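Local coordinates for protein aldehyde dehydrogenase (Burkholderia vietnamiensis, PDB 5KF0) that probably catalyses the NAD(P)+-dependent oxidation of aldehydes to carboxylic acids and binds NADPH, at residues T41-A46 with T190-L195; V125-E130 with T147-I152. One frame throughout, in Å; residues are numbered along the deposited sequence. Where two conformers were deposited one is given.

Contact 1: residues T41-A46 with T190-L195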
ATOM      1  N   THR A  41       7.650  45.283 -15.011  1.00 15.58           N
ATOM      2  CA  THR A  41       6.210  45.360 -14.794  1.00 15.98           C
ATOM      3  C   THR A  41       5.990  45.818 -13.363  1.00 17.76           C
ATOM      4  O   THR A  41       6.915  45.828 -12.548  1.00 18.70           O
ATOM      5  CB  THR A  41       5.520  44.011 -15.067  1.00 17.34           C
ATOM      6  OG1 THR A  41       4.096  44.163 -14.983  1.00 19.21           O
ATOM      7  CG2 THR A  41       5.968  42.953 -14.053  1.00 16.39           C
ATOM      8  N   ARG A  42       4.752  46.199 -13.067  1.00 16.55           N
ATOM      9  CA  ARG A  42       4.364  46.608 -11.723  1.00 19.01           C
ATOM     10  C   ARG A  42       3.156  45.785 -11.314  1.00 20.46           C
ATOM     11  O   ARG A  42       2.234  45.602 -12.111  1.00 22.16           O
ATOM     12  CB  ARG A  42       4.060  48.109 -11.663  1.00 18.79           C
ATOM     13  CG  ARG A  42       5.287  48.960 -11.956  1.00 20.64           C
ATOM     14  CD  ARG A  42       5.023  50.450 -11.821  1.00 25.90           C
ATOM     15  NE  ARG A  42       6.270  51.208 -11.939  1.00 27.88           N
ATOM     16  CZ  ARG A  42       6.839  51.520 -13.099  1.00 31.76           C
ATOM     17  NH1 ARG A  42       6.271  51.142 -14.238  1.00 34.34           N
ATOM     18  NH2 ARG A  42       7.977  52.204 -13.127  1.00 30.70           N
ATOM     19  N   VAL A  43       3.167  45.262 -10.093  1.00 16.38           N
ATOM     20  CA  VAL A  43       2.077  44.396  -9.664  1.00 16.30           C
ATOM     21  C   VAL A  43       1.484  44.944  -8.374  1.00 18.52           C
ATOM     22  O   VAL A  43       2.115  45.710  -7.635  1.00 16.77           O
ATOM     23  CB  VAL A  43       2.519  42.920  -9.491  1.00 23.51           C
ATOM     24  CG1 VAL A  43       3.461  42.495 -10.626  1.00 20.32           C
ATOM     25  CG2 VAL A  43       3.144  42.693  -8.143  1.00 23.00           C
ATOM     26  N   ALA A  44       0.234  44.557  -8.120  1.00 13.25           N
ATOM     27  CA  ALA A  44      -0.458  44.996  -6.917  1.00 13.50           C
ATOM     28  C   ALA A  44       0.150  44.345  -5.676  1.00 14.64           C
ATOM     29  O   ALA A  44       0.336  43.124  -5.623  1.00 16.17           O
ATOM     30  CB  ALA A  44      -1.952  44.668  -7.021  1.00 17.35           C
ATOM     31  N   LEU A  45       0.441  45.169  -4.672  1.00 16.21           N
ATOM     32  CA  LEU A  45       1.016  44.724  -3.409  1.00 16.72           C
ATOM     33  C   LEU A  45      -0.100  44.597  -2.379  1.00 16.32           C
ATOM     34  O   LEU A  45      -0.826  45.565  -2.130  1.00 16.49           O
ATOM     35  CB  LEU A  45       2.069  45.725  -2.937  1.00 17.50           C
ATOM     36  CG  LEU A  45       2.854  45.364  -1.682  1.00 17.42           C
ATOM     37  CD1 LEU A  45       3.786  44.169  -1.958  1.00 15.33           C
ATOM     38  CD2 LEU A  45       3.621  46.582  -1.186  1.00 18.95           C
ATOM     39  N   ALA A  46      -0.242  43.413  -1.788  1.00 14.42           N
ATOM     40  CA  ALA A  46      -1.291  43.185  -0.799  1.00 16.00           C
ATOM     41  C   ALA A  46      -0.861  43.690   0.573  1.00 17.76           C
ATOM     42  O   ALA A  46       0.231  43.361   1.043  1.00 19.75           O
ATOM     43  CB  ALA A  46      -1.623  41.695  -0.724  1.00 14.73           C
ATOM     44  N   THR A 190       9.935  37.880  -7.741  1.00 14.80           N
ATOM     45  CA  THR A 190       9.447  37.042  -8.844  1.00 12.43           C
ATOM     46  C   THR A 190       7.978  36.676  -8.647  1.00 13.08           C
ATOM     47  O   THR A 190       7.634  35.493  -8.542  1.00 14.17           O
ATOM     48  CB  THR A 190      10.284  35.763  -8.973  1.00 11.78           C
ATOM     49  OG1 THR A 190      10.180  34.992  -7.761  1.00 14.00           O
ATOM     50  CG2 THR A 190      11.763  36.067  -9.254  1.00 13.22           C
ATOM     51  N   PRO A 191       7.072  37.662  -8.636  1.00 12.24           N
ATOM     52  CA  PRO A 191       5.646  37.356  -8.429  1.00 13.61           C
ATOM     53  C   PRO A 191       4.844  37.030  -9.681  1.00 14.05           C
ATOM     54  O   PRO A 191       3.734  36.493  -9.547  1.00 16.06           O
ATOM     55  CB  PRO A 191       5.118  38.653  -7.799  1.00 14.55           C
ATOM     56  CG  PRO A 191       5.892  39.721  -8.549  1.00 13.96           C
ATOM     57  CD  PRO A 191       7.296  39.117  -8.754  1.00 12.62           C
ATOM     58  N   VAL A 192       5.354  37.329 -10.880  1.00 13.45           N
ATOM     59  CA  VAL A 192       4.502  37.314 -12.066  1.00 13.59           C
ATOM     60  C   VAL A 192       4.061  35.898 -12.413  1.00 16.87           C
ATOM     61  O   VAL A 192       2.901  35.673 -12.781  1.00 16.62           O
ATOM     62  CB  VAL A 192       5.218  37.981 -13.250  1.00 14.41           C
ATOM     63  CG1 VAL A 192       4.372  37.850 -14.516  1.00 14.89           C
ATOM     64  CG2 VAL A 192       5.502  39.451 -12.922  1.00 14.21           C
ATOM     65  N   GLY A 193       4.980  34.931 -12.341  1.00 18.83           N
ATOM     66  CA  GLY A 193       4.608  33.554 -12.640  1.00 20.87           C
ATOM     67  C   GLY A 193       3.437  33.074 -11.800  1.00 16.01           C
ATOM     68  O   GLY A 193       2.471  32.508 -12.323  1.00 16.17           O
ATOM     69  N   ALA A 194       3.506  33.311 -10.484  1.00 14.72           N
ATOM     70  CA  ALA A 194       2.409  32.937  -9.590  1.00 14.51           C
ATOM     71  C   ALA A 194       1.105  33.638  -9.961  1.00 14.43           C
ATOM     72  O   ALA A 194       0.020  33.051  -9.817  1.00 14.36           O
ATOM     73  CB  ALA A 194       2.795  33.255  -8.142  1.00 11.99           C
ATOM     74  N   LEU A 195       1.182  34.886 -10.428  1.00 12.42           N
ATOM     75  CA  LEU A 195      -0.028  35.606 -10.815  1.00 11.30           C
ATOM     76  C   LEU A 195      -0.587  35.109 -12.144  1.00 15.42           C
ATOM     77  O   LEU A 195      -1.789  35.232 -12.386  1.00 14.95           O
ATOM     78  CB  LEU A 195       0.241  37.109 -10.880  1.00 12.04           C
ATOM     79  CG  LEU A 195       0.596  37.703  -9.514  1.00 12.97           C
ATOM     80  CD1 LEU A 195       1.070  39.139  -9.680  1.00 14.43           C
ATOM     81  CD2 LEU A 195      -0.590  37.635  -8.536  1.00 12.50           C
TER

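Contact 2: residues V125-E130 with T147-I152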
ATOM      1  N   VAL A 125      -7.556  11.661  -8.060  1.00 10.24           N
ATOM      2  CA  VAL A 125      -8.617  10.667  -8.117  1.00 11.63           C
ATOM      3  C   VAL A 125      -8.213   9.363  -7.447  1.00 13.31           C
ATOM      4  O   VAL A 125      -8.901   8.351  -7.618  1.00 14.55           O
ATOM      5  CB  VAL A 125      -9.084  10.421  -9.563  1.00 13.63           C
ATOM      6  CG1 VAL A 125      -9.776  11.664 -10.114  1.00 14.91           C
ATOM      7  CG2 VAL A 125      -7.905  10.020 -10.458  1.00 15.04           C
ATOM      8  N   ARG A 126      -7.117   9.355  -6.684  1.00 11.64           N
ATOM      9  CA  ARG A 126      -6.737   8.117  -5.998  1.00 12.57           C
ATOM     10  C   ARG A 126      -6.284   8.391  -4.568  1.00 13.13           C
ATOM     11  O   ARG A 126      -5.401   7.705  -4.029  1.00 14.04           O
ATOM     12  CB  ARG A 126      -5.678   7.335  -6.790  1.00 17.94           C
ATOM     13  CG  ARG A 126      -4.610   8.173  -7.446  1.00 20.46           C
ATOM     14  CD  ARG A 126      -3.622   7.328  -8.284  1.00 18.31           C
ATOM     15  NE  ARG A 126      -4.197   6.416  -9.286  1.00 16.24           N
ATOM     16  CZ  ARG A 126      -4.785   6.775 -10.429  1.00 16.50           C
ATOM     17  NH1 ARG A 126      -4.942   8.055 -10.748  1.00 17.38           N
ATOM     18  NH2 ARG A 126      -5.237   5.843 -11.261  1.00 18.58           N
ATOM     19  N   ILE A 127      -6.923   9.356  -3.904  1.00 11.31           N
ATOM     20  CA  ILE A 127      -6.685   9.582  -2.483  1.00 11.89           C
ATOM     21  C   ILE A 127      -7.515   8.553  -1.716  1.00 13.60           C
ATOM     22  O   ILE A 127      -8.602   8.858  -1.208  1.00 18.77           O
ATOM     23  CB  ILE A 127      -7.027  11.028  -2.070  1.00 15.30           C
ATOM     24  CG1 ILE A 127      -6.310  12.012  -2.999  1.00 14.32           C
ATOM     25  CG2 ILE A 127      -6.588  11.290  -0.628  1.00 16.77           C
ATOM     26  CD1 ILE A 127      -6.556  13.472  -2.681  1.00 14.89           C
ATOM     27  N   ASP A 128      -7.017   7.325  -1.654  1.00 11.93           N
ATOM     28  CA  ASP A 128      -7.757   6.209  -1.084  1.00 11.12           C
ATOM     29  C   ASP A 128      -7.547   6.138   0.426  1.00 12.95           C
ATOM     30  O   ASP A 128      -6.692   6.811   0.998  1.00 17.22           O
ATOM     31  CB  ASP A 128      -7.310   4.893  -1.721  1.00 10.82           C
ATOM     32  CG  ASP A 128      -7.695   4.776  -3.201  1.00 13.08           C
ATOM     33  OD1 ASP A 128      -8.637   5.470  -3.662  1.00 13.85           O
ATOM     34  OD2 ASP A 128      -7.033   3.976  -3.896  1.00 17.71           O
ATOM     35  N   GLY A 129      -8.327   5.272   1.064  1.00 12.30           N
ATOM     36  CA  GLY A 129      -8.181   4.991   2.479  1.00 10.88           C
ATOM     37  C   GLY A 129      -8.015   3.507   2.708  1.00 11.32           C
ATOM     38  O   GLY A 129      -7.779   2.745   1.759  1.00 12.29           O
ATOM     39  N   GLU A 130      -8.146   3.079   3.962  1.00 12.02           N
ATOM     40  CA  GLU A 130      -7.926   1.693   4.327  1.00  8.92           C
ATOM     41  C   GLU A 130      -9.114   1.144   5.102  1.00 10.01           C
ATOM     42  O   GLU A 130      -9.764   1.864   5.873  1.00 11.58           O
ATOM     43  CB  GLU A 130      -6.666   1.535   5.194  1.00 10.76           C
ATOM     44  CG  GLU A 130      -5.369   1.947   4.529  1.00 11.74           C
ATOM     45  CD  GLU A 130      -4.266   2.123   5.566  1.00 14.84           C
ATOM     46  OE1 GLU A 130      -3.663   1.113   5.943  1.00 19.03           O
ATOM     47  OE2 GLU A 130      -4.054   3.260   6.048  1.00 20.37           O
ATOM     48  N   THR A 147     -10.744   4.420   6.986  1.00  9.86           N
ATOM     49  CA  THR A 147     -10.045   5.697   6.992  1.00  9.77           C
ATOM     50  C   THR A 147     -10.298   6.481   5.710  1.00 11.07           C
ATOM     51  O   THR A 147     -10.602   5.924   4.649  1.00 11.72           O
ATOM     52  CB  THR A 147      -8.532   5.536   7.178  1.00 11.71           C
ATOM     53  OG1 THR A 147      -7.936   5.025   5.971  1.00 12.45           O
ATOM     54  CG2 THR A 147      -8.222   4.605   8.355  1.00 11.56           C
ATOM     55  N   ARG A 148     -10.132   7.795   5.837  1.00 10.93           N
ATOM     56  CA  ARG A 148     -10.201   8.735   4.722  1.00 10.02           C
ATOM     57  C   ARG A 148      -9.260   9.888   5.040  1.00 12.48           C
ATOM     58  O   ARG A 148      -8.880  10.099   6.195  1.00 11.97           O
ATOM     59  CB  ARG A 148     -11.627   9.263   4.504  1.00 10.81           C
ATOM     60  CG  ARG A 148     -12.109  10.160   5.658  1.00 12.39           C
ATOM     61  CD  ARG A 148     -13.612  10.389   5.639  1.00 14.21           C
ATOM     62  NE  ARG A 148     -14.044  11.320   4.595  1.00 14.45           N
ATOM     63  CZ  ARG A 148     -15.311  11.682   4.413  1.00 18.21           C
ATOM     64  NH1 ARG A 148     -16.272  11.186   5.192  1.00 14.20           N
ATOM     65  NH2 ARG A 148     -15.621  12.535   3.447  1.00 21.97           N
ATOM     66  N   ARG A 149      -8.887  10.643   4.006  1.00 10.47           N
ATOM     67  CA  ARG A 149      -8.065  11.835   4.173  1.00 10.66           C
ATOM     68  C   ARG A 149      -8.948  13.057   3.959  1.00 11.19           C
ATOM     69  O   ARG A 149      -9.496  13.237   2.867  1.00 16.20           O
ATOM     70  CB  ARG A 149      -6.905  11.846   3.179  1.00 12.59           C
ATOM     71  CG  ARG A 149      -6.076  10.580   3.181  1.00 15.42           C
ATOM     72  CD  ARG A 149      -5.330  10.387   4.471  1.00 20.76           C
ATOM     73  NE  ARG A 149      -4.415  11.486   4.772  1.00 22.53           N
ATOM     74  CZ  ARG A 149      -3.528  11.448   5.760  1.00 20.80           C
ATOM     75  NH1 ARG A 149      -3.438  10.358   6.520  1.00 23.18           N
ATOM     76  NH2 ARG A 149      -2.732  12.478   5.993  1.00 16.77           N
ATOM     77  N   VAL A 150      -9.104  13.874   4.996  1.00 10.03           N
ATOM     78  CA  VAL A 150      -9.930  15.083   4.959  0.72 10.00           C
ATOM     79  C   VAL A 150      -9.012  16.279   4.726  1.00 14.89           C
ATOM     80  O   VAL A 150      -7.942  16.343   5.340  1.00 12.15           O
ATOM     81  CB  VAL A 150     -10.725  15.238   6.270  0.72 11.60           C
ATOM     82  CG1 VAL A 150     -11.572  16.513   6.262  0.72 13.57           C
ATOM     83  CG2 VAL A 150     -11.606  14.009   6.505  0.72 16.82           C
ATOM     84  N   PRO A 151      -9.363  17.242   3.879  1.00 15.03           N
ATOM     85  CA  PRO A 151      -8.499  18.420   3.724  1.00 14.26           C
ATOM     86  C   PRO A 151      -8.235  19.061   5.080  1.00 13.71           C
ATOM     87  O   PRO A 151      -9.128  19.150   5.928  1.00 15.36           O
ATOM     88  CB  PRO A 151      -9.310  19.355   2.815  1.00 18.82           C
ATOM     89  CG  PRO A 151     -10.383  18.548   2.223  1.00 17.04           C
ATOM     90  CD  PRO A 151     -10.575  17.302   3.039  1.00 16.56           C
ATOM     91  N   ILE A 152      -6.991  19.500   5.293  1.00 12.65           N
ATOM     92  CA  ILE A 152      -6.611  20.014   6.609  1.00 14.67           C
ATOM     93  C   ILE A 152      -7.270  21.359   6.904  1.00 18.36           C
ATOM     94  O   ILE A 152      -7.473  21.712   8.073  1.00 20.37           O
ATOM     95  CB  ILE A 152      -5.078  20.094   6.731  1.00 13.28           C
ATOM     96  CG1 ILE A 152      -4.655  20.261   8.194  1.00 13.92           C
ATOM     97  CG2 ILE A 152      -4.515  21.209   5.837  1.00 15.18           C
ATOM     98  CD1 ILE A 152      -3.150  20.048   8.407  1.00 15.92           C
TER
HETATM   99  O   HOH W   1      -9.601   9.523   1.440  1.00 19.93           O
HETATM  100  O   HOH W   2      -5.315   5.520   5.289  1.00 25.19           O

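Contact 1: residues T41-A46 with T190-L195
Val43 of strand 39-43 points its branched side chain at the N-terminal part of helix 192-202, meeting Pro191, Val192 and Leu195 in a small apolar contact between an N-terminal beta-sheet and a helix of the aldehyde dehydrogenase fold. The two methyls of Val43 divide the work. CG2, lodged between the backbone N and the carbonyl carbon, lies 4.1 Å from CG of Pro191, whose ring it approaches at a slant, while CG1 lies 4.3 Å from CG2 of Val192. On the helix side Leu195 lies one turn beyond Pro191, its backbone N bonded to Pro191 O (3.1 Å), so both residues can face the same valine; the leucine touches with its CD1 methyl, 4.1 Å from Val43 CB.

Thr41, two residues earlier on the same face of the strand, turns its methyl to the helix. With OG1 anti to the backbone N (chi1 -174°), CG2 falls between the backbone N and the carbonyl carbon and meets Val192, while OG1 is hydrogen-bonded to the backbone O of Lys11. Tyr14 of strand 13-18 also packs on Thr41, Val43 and Val192, and the carboxylate of Glu98 accepts from Val192 N and Gly193 N. No hydrogen bond joins 41-46 to 190-195, and the tightest approach is methyl to methyl, Thr41 CG2 to Val192 CG2 at 3.7 Å.

Contact 2: residues V125-E130 with T147-I152
The path from Ile127 to Glu130 runs antiparallel to Thr147-Arg149 at the mouth of a beta hairpin, 162° apart in direction, and the backbone pairing is incomplete. Thr147 N donates to Glu130 O at 3.0 Å, in the carbonyl plane, but the return bond from Glu130 N goes to a side chain: it reaches Thr147 OG1 at 2.8 Å, with an N-H...O angle of 151°. The threonine makes this possible by holding OG1 between its own backbone N and carbonyl carbon (chi1 73°). A water joins the same hydroxyl to Glu130 OE2, so OG1 has two hydrogen-bond partners, Glu130 N and the water, while Glu130 OE1 forms a salt bridge with Arg468 of the fourth subunit. Thr147 O, buried here, is met by the CA-H of Gly129 and has no conventional hydrogen-bond partner.

Beyond Gly129 the two chain paths diverge. Ile127, the centre of an inverse gamma turn, brings its CG2 methyl against the aliphatic base of Arg149, 3.9 Å from CB, the two side chains crossing at about a right angle. The arginine then bends away at chi2 and chi3, and its NE binds Thr475 OG1 on the neighbouring strand 475-483. On the other edge, Gly129 and Glu130 extend the sheet into the second subunit by an antiparallel ladder. Between the diverging backbones a second water accepts from Arg149 N and donates to Ile127 O, each 2.9 Å away.

Overall arrangement
The two contacts are separate: their centres lie 34 Å apart and their nearest atoms about 20 Å. Along the chain, contact 2 is nested within the loop closed by contact 1. Contact 1 is buried and close to the cofactor, with the side chain of Pro191 about 8 Å from the bound NADPH and that of Thr41 about 11 Å from the magnesium ion bound by Glu93 and by His6 and His8 of what is evidently the N-terminal histidine tag. Contact 2 instead belongs to the three-stranded antiparallel sheet that takes part in subunit assembly, and other copies of the protein reach its segments. One contact therefore packs within a single chain beside the cofactor region, the other at the tetramer interfaces.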